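Homoserine kinase (Listeria monocytogenes, PDB 3HUL) probably catalyses the ATP-dependent phosphorylation of L-homoserine to O-phospho-L-homoserine, a late step of threonine biosynthesis. Local coordinates at residues T10-A24 / P124-G138. Residues are numbered along the deposited sequence; the frame is centred on the assembly and turned at random.
Sequences TTANLGPGFDSCGLA and PDNVAPAVLGNWVVG
Gly22 and Val136 trade backbone bonds in both directions, Val136 N to Gly22 O at 2.9 Å being the straighter, and so join strand 21-25 to strand 135-141 as antiparallel neighbours in the mixed sheet of this GHMP kinase. Ala24 N reaches Asn134 O at one end; at the other, Ser20 OG, swung anti to its own N (chi1 179°), hydrogen-bonds Gly138 O at 2.7 Å in the carbonyl plane. Asn192 OD1 of the second subunit is a further hydrogen-bond partner of this hydroxyl.

On one sheet face Leu23 CD1 lies 3.7 Å from Trp135 CB, and Cys21 SG touches Val137 CG2. Gly22 O sits at the indole edge, in plane, while Trp135 NE1 is buried without a partner. Behind Gly22, its CA makes a straight CA-H...O contact with Asp125 O (3.3 Å, 173° at H), and Pro129 CG packs on the Gly22 carbonyl.

A polar group forms around Asp125 and Asn126. Asn126 ND2 meets Thr10 OG1 at 3.0 Å within the amide plane, and a water links it to Ala12 N. Asp125 OD2 takes a weak bond from Asn13 N and, with Asp19 OD1, accepts from one water; its OD1 is hydrogen-bonded to His123 ND1.

The Thr10-Asn126 bond lies beside Ser90 of the predicted ATP site, with a sulfate ion about 5 Å from the Asn126 side chain, so it probably borders the nucleotide pocket.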
loop_
_atom_site.group_PDB
_atom_site.type_symbol
_atom_site.label_atom_id
_atom_site.label_comp_id
_atom_site.label_asym_id
_atom_site.label_seq_id
_atom_site.Cartn_x
_atom_site.Cartn_y
_atom_site.Cartn_z
ATOM N N THR A 10 -12.937 -9.998 -17.865
ATOM C CA THR A 10 -11.574 -9.825 -17.354
ATOM C C THR A 10 -10.615 -9.739 -18.513
ATOM O O THR A 10 -10.821 -10.368 -19.561
ATOM C CB THR A 10 -11.111 -11.044 -16.490
ATOM O OG1 THR A 10 -11.369 -12.242 -17.221
ATOM C CG2 THR A 10 -11.843 -11.112 -15.157
ATOM N N THR A 11 -9.553 -8.964 -18.332
ATOM C CA THR A 11 -8.470 -8.920 -19.305
ATOM C C THR A 11 -7.236 -9.453 -18.622
ATOM O O THR A 11 -6.843 -8.961 -17.564
ATOM C CB THR A 11 -8.203 -7.498 -19.864
ATOM O OG1 THR A 11 -7.112 -7.561 -20.784
ATOM C CG2 THR A 11 -7.856 -6.486 -18.770
ATOM N N ALA A 12 -6.646 -10.475 -19.224
ATOM C CA ALA A 12 -5.554 -11.194 -18.609
ATOM C C ALA A 12 -4.261 -10.911 -19.367
ATOM O O ALA A 12 -4.282 -10.237 -20.394
ATOM C CB ALA A 12 -5.866 -12.683 -18.599
ATOM N N ASN A 13 -3.143 -11.413 -18.844
ATOM C CA ASN A 13 -1.864 -11.316 -19.531
ATOM C C ASN A 13 -1.496 -9.835 -19.643
ATOM O O ASN A 13 -1.011 -9.380 -20.681
ATOM C CB ASN A 13 -1.952 -12.020 -20.913
ATOM C CG ASN A 13 -0.603 -12.107 -21.635
ATOM O OD1 ASN A 13 -0.542 -12.136 -22.876
ATOM N ND2 ASN A 13 0.479 -12.146 -20.870
ATOM N N LEU A 14 -1.766 -9.097 -18.565
ATOM C CA LEU A 14 -1.453 -7.674 -18.462
ATOM C C LEU A 14 0.049 -7.465 -18.551
ATOM O O LEU A 14 0.793 -7.895 -17.667
ATOM C CB LEU A 14 -1.951 -7.089 -17.134
ATOM C CG LEU A 14 -3.262 -6.300 -16.981
ATOM C CD1 LEU A 14 -3.157 -5.450 -15.701
ATOM C CD2 LEU A 14 -3.570 -5.390 -18.172
ATOM N N GLY A 15 0.488 -6.819 -19.629
ATOM C CA GLY A 15 1.904 -6.678 -19.919
ATOM C C GLY A 15 2.629 -8.015 -19.998
ATOM O O GLY A 15 2.084 -8.995 -20.520
ATOM N N PRO A 16 3.855 -8.076 -19.440
ATOM C CA PRO A 16 4.518 -9.347 -19.392
ATOM C C PRO A 16 4.058 -10.174 -18.196
ATOM O O PRO A 16 4.693 -11.179 -17.886
ATOM C CB PRO A 16 5.999 -8.961 -19.279
ATOM C CG PRO A 16 6.037 -7.457 -19.328
ATOM C CD PRO A 16 4.699 -7.040 -18.836
ATOM N N GLY A 17 2.936 -9.806 -17.568
ATOM C CA GLY A 17 2.325 -10.656 -16.528
ATOM C C GLY A 17 1.618 -11.894 -17.080
ATOM O O GLY A 17 0.474 -12.201 -16.715
ATOM N N PHE A 18 2.325 -12.620 -17.955
ATOM C CA PHE A 18 1.785 -13.790 -18.634
ATOM C C PHE A 18 1.301 -14.865 -17.676
ATOM O O PHE A 18 2.041 -15.285 -16.774
ATOM C CB PHE A 18 2.802 -14.352 -19.638
ATOM C CG PHE A 18 2.198 -15.335 -20.605
ATOM C CD1 PHE A 18 1.489 -14.884 -21.732
ATOM C CD2 PHE A 18 2.299 -16.702 -20.377
ATOM C CE1 PHE A 18 0.911 -15.798 -22.633
ATOM C CE2 PHE A 18 1.717 -17.621 -21.263
ATOM C CZ PHE A 18 1.032 -17.170 -22.397
ATOM N N ASP A 19 0.051 -15.302 -17.856
ATOM C CA ASP A 19 -0.570 -16.267 -16.938
ATOM C C ASP A 19 -0.507 -15.816 -15.451
ATOM O O ASP A 19 -0.492 -16.651 -14.519
ATOM C CB ASP A 19 0.026 -17.679 -17.104
ATOM C CG ASP A 19 -0.503 -18.417 -18.339
ATOM O OD1 ASP A 19 -1.359 -17.876 -19.089
ATOM O OD2 ASP A 19 -0.055 -19.567 -18.556
ATOM N N SER A 20 -0.475 -14.503 -15.231
ATOM C CA SER A 20 -0.274 -13.989 -13.894
ATOM C C SER A 20 -1.185 -12.824 -13.515
ATOM O O SER A 20 -1.893 -12.891 -12.498
ATOM C CB SER A 20 1.192 -13.625 -13.686
ATOM O OG SER A 20 1.367 -13.093 -12.386
ATOM N N CYS A 21 -1.145 -11.750 -14.302
ATOM C CA CYS A 21 -1.882 -10.542 -13.962
ATOM C C CYS A 21 -3.159 -10.402 -14.798
ATOM O O CYS A 21 -3.162 -10.616 -16.026
ATOM C CB CYS A 21 -0.988 -9.299 -14.151
ATOM S SG CYS A 21 0.535 -9.324 -13.142
ATOM N N GLY A 22 -4.233 -10.005 -14.130
ATOM C CA GLY A 22 -5.493 -9.803 -14.805
ATOM C C GLY A 22 -6.385 -8.894 -14.006
ATOM O O GLY A 22 -6.154 -8.671 -12.810
ATOM N N LEU A 23 -7.444 -8.427 -14.654
ATOM C CA LEU A 23 -8.195 -7.269 -14.188
ATOM C C LEU A 23 -9.644 -7.448 -14.611
ATOM O O LEU A 23 -9.903 -7.729 -15.790
ATOM C CB LEU A 23 -7.579 -5.979 -14.797
ATOM C CG LEU A 23 -8.140 -4.572 -14.513
ATOM C CD1 LEU A 23 -8.016 -4.210 -13.026
ATOM C CD2 LEU A 23 -7.379 -3.549 -15.325
ATOM N N ALA A 24 -10.567 -7.323 -13.653
ATOM C CA ALA A 24 -11.997 -7.458 -13.917
ATOM C C ALA A 24 -12.520 -6.165 -14.510
ATOM O O ALA A 24 -12.057 -5.092 -14.144
ATOM C CB ALA A 24 -12.793 -7.839 -12.628
ATOM N N PRO A 124 -4.573 -18.823 -14.150
ATOM C CA PRO A 124 -5.393 -18.183 -13.149
ATOM C C PRO A 124 -5.829 -16.747 -13.476
ATOM O O PRO A 124 -6.636 -16.193 -12.739
ATOM C CB PRO A 124 -4.479 -18.195 -11.919
ATOM C CG PRO A 124 -3.079 -18.192 -12.457
ATOM C CD PRO A 124 -3.137 -18.553 -13.924
ATOM N N ASP A 125 -5.337 -16.165 -14.571
ATOM C CA ASP A 125 -5.366 -14.702 -14.715
ATOM C C ASP A 125 -6.630 -14.072 -15.306
ATOM O O ASP A 125 -6.797 -12.850 -15.236
ATOM C CB ASP A 125 -4.062 -14.147 -15.320
ATOM C CG ASP A 125 -3.669 -14.808 -16.654
ATOM O OD1 ASP A 125 -3.898 -16.023 -16.861
ATOM O OD2 ASP A 125 -3.089 -14.092 -17.500
ATOM N N ASN A 126 -7.521 -14.886 -15.879
ATOM C CA ASN A 126 -8.904 -14.445 -16.060
ATOM C C ASN A 126 -9.741 -14.771 -14.835
ATOM O O ASN A 126 -10.415 -13.880 -14.314
ATOM C CB ASN A 126 -9.567 -15.023 -17.309
ATOM C CG ASN A 126 -8.925 -14.527 -18.591
ATOM O OD1 ASN A 126 -8.110 -15.237 -19.175
ATOM N ND2 ASN A 126 -9.282 -13.302 -19.034
ATOM N N VAL A 127 -9.685 -16.036 -14.384
ATOM C CA VAL A 127 -10.602 -16.547 -13.359
ATOM C C VAL A 127 -10.446 -15.959 -11.952
ATOM O O VAL A 127 -11.434 -15.773 -11.248
ATOM C CB VAL A 127 -10.651 -18.126 -13.301
ATOM C CG1 VAL A 127 -11.207 -18.709 -14.618
ATOM C CG2 VAL A 127 -9.298 -18.746 -12.933
ATOM N N ALA A 128 -9.224 -15.659 -11.531
ATOM C CA ALA A 128 -9.049 -15.094 -10.201
ATOM C C ALA A 128 -9.721 -13.694 -10.118
ATOM O O ALA A 128 -10.543 -13.468 -9.237
ATOM C CB ALA A 128 -7.549 -15.051 -9.804
ATOM N N PRO A 129 -9.410 -12.773 -11.057
ATOM C CA PRO A 129 -10.157 -11.499 -11.011
ATOM C C PRO A 129 -11.679 -11.658 -11.273
ATOM O O PRO A 129 -12.461 -10.862 -10.754
ATOM C CB PRO A 129 -9.474 -10.619 -12.082
ATOM C CG PRO A 129 -8.600 -11.500 -12.856
ATOM C CD PRO A 129 -8.355 -12.774 -12.091
ATOM N N ALA A 130 -12.103 -12.677 -12.034
ATOM C CA ALA A 130 -13.542 -12.916 -12.209
ATOM C C ALA A 130 -14.200 -13.262 -10.872
ATOM O O ALA A 130 -15.305 -12.820 -10.585
ATOM C CB ALA A 130 -13.815 -14.018 -13.264
ATOM N N VAL A 131 -13.503 -14.022 -10.040
ATOM C CA VAL A 131 -14.006 -14.322 -8.700
ATOM C C VAL A 131 -13.763 -13.189 -7.696
ATOM O O VAL A 131 -14.622 -12.883 -6.904
ATOM C CB VAL A 131 -13.372 -15.610 -8.152
ATOM C CG1 VAL A 131 -13.863 -15.895 -6.700
ATOM C CG2 VAL A 131 -13.694 -16.773 -9.060
ATOM N N LEU A 132 -12.593 -12.557 -7.730
ATOM C CA LEU A 132 -12.150 -11.711 -6.602
ATOM C C LEU A 132 -12.404 -10.246 -6.854
ATOM O O LEU A 132 -12.521 -9.454 -5.921
ATOM C CB LEU A 132 -10.682 -11.942 -6.348
ATOM C CG LEU A 132 -10.405 -13.424 -6.060
ATOM C CD1 LEU A 132 -8.933 -13.593 -5.911
ATOM C CD2 LEU A 132 -11.179 -13.901 -4.791
ATOM N N GLY A 133 -12.521 -9.900 -8.131
ATOM C CA GLY A 133 -12.754 -8.534 -8.529
ATOM C C GLY A 133 -11.423 -7.798 -8.611
ATOM O O GLY A 133 -10.403 -8.249 -8.095
ATOM N N ASN A 134 -11.467 -6.658 -9.278
ATOM C CA ASN A 134 -10.340 -5.765 -9.378
ATOM C C ASN A 134 -9.119 -6.384 -10.067
ATOM O O ASN A 134 -9.255 -7.093 -11.060
ATOM C CB ASN A 134 -10.009 -5.198 -7.984
ATOM C CG ASN A 134 -9.767 -3.727 -8.028
ATOM O OD1 ASN A 134 -8.978 -3.249 -8.848
ATOM N ND2 ASN A 134 -10.458 -2.987 -7.171
ATOM N N TRP A 135 -7.937 -6.130 -9.521
ATOM C CA TRP A 135 -6.669 -6.523 -10.155
ATOM C C TRP A 135 -6.058 -7.639 -9.314
ATOM O O TRP A 135 -5.907 -7.490 -8.084
ATOM C CB TRP A 135 -5.743 -5.302 -10.312
ATOM C CG TRP A 135 -4.318 -5.611 -10.672
ATOM C CD1 TRP A 135 -3.873 -6.527 -11.582
ATOM C CD2 TRP A 135 -3.149 -4.997 -10.120
ATOM N NE1 TRP A 135 -2.504 -6.527 -11.624
ATOM C CE2 TRP A 135 -2.031 -5.600 -10.734
ATOM C CE3 TRP A 135 -2.942 -3.968 -9.192
ATOM C CZ2 TRP A 135 -0.707 -5.213 -10.449
ATOM C CZ3 TRP A 135 -1.628 -3.597 -8.880
ATOM C CH2 TRP A 135 -0.524 -4.232 -9.506
ATOM N N VAL A 136 -5.779 -8.772 -9.961
ATOM C CA VAL A 136 -5.162 -9.917 -9.274
ATOM C C VAL A 136 -3.822 -10.258 -9.889
ATOM O O VAL A 136 -3.713 -10.368 -11.112
ATOM C CB VAL A 136 -6.059 -11.177 -9.274
ATOM C CG1 VAL A 136 -5.424 -12.328 -8.353
ATOM C CG2 VAL A 136 -7.426 -10.812 -8.780
ATOM N N VAL A 137 -2.803 -10.363 -9.037
ATOM C CA VAL A 137 -1.508 -10.905 -9.433
ATOM C C VAL A 137 -1.467 -12.344 -8.928
ATOM O O VAL A 137 -1.640 -12.602 -7.727
ATOM C CB VAL A 137 -0.328 -10.098 -8.838
ATOM C CG1 VAL A 137 1.040 -10.763 -9.153
ATOM C CG2 VAL A 137 -0.365 -8.668 -9.295
ATOM N N GLY A 138 -1.223 -13.278 -9.838
ATOM C CA GLY A 138 -1.390 -14.691 -9.542
ATOM C C GLY A 138 -0.252 -15.553 -10.007
ATOM O O GLY A 138 0.557 -15.164 -10.862
HETATM O O HOH W 1 -8.138 -11.847 -21.359
HETATM O O HOH W 2 -2.381 -15.256 -19.738
#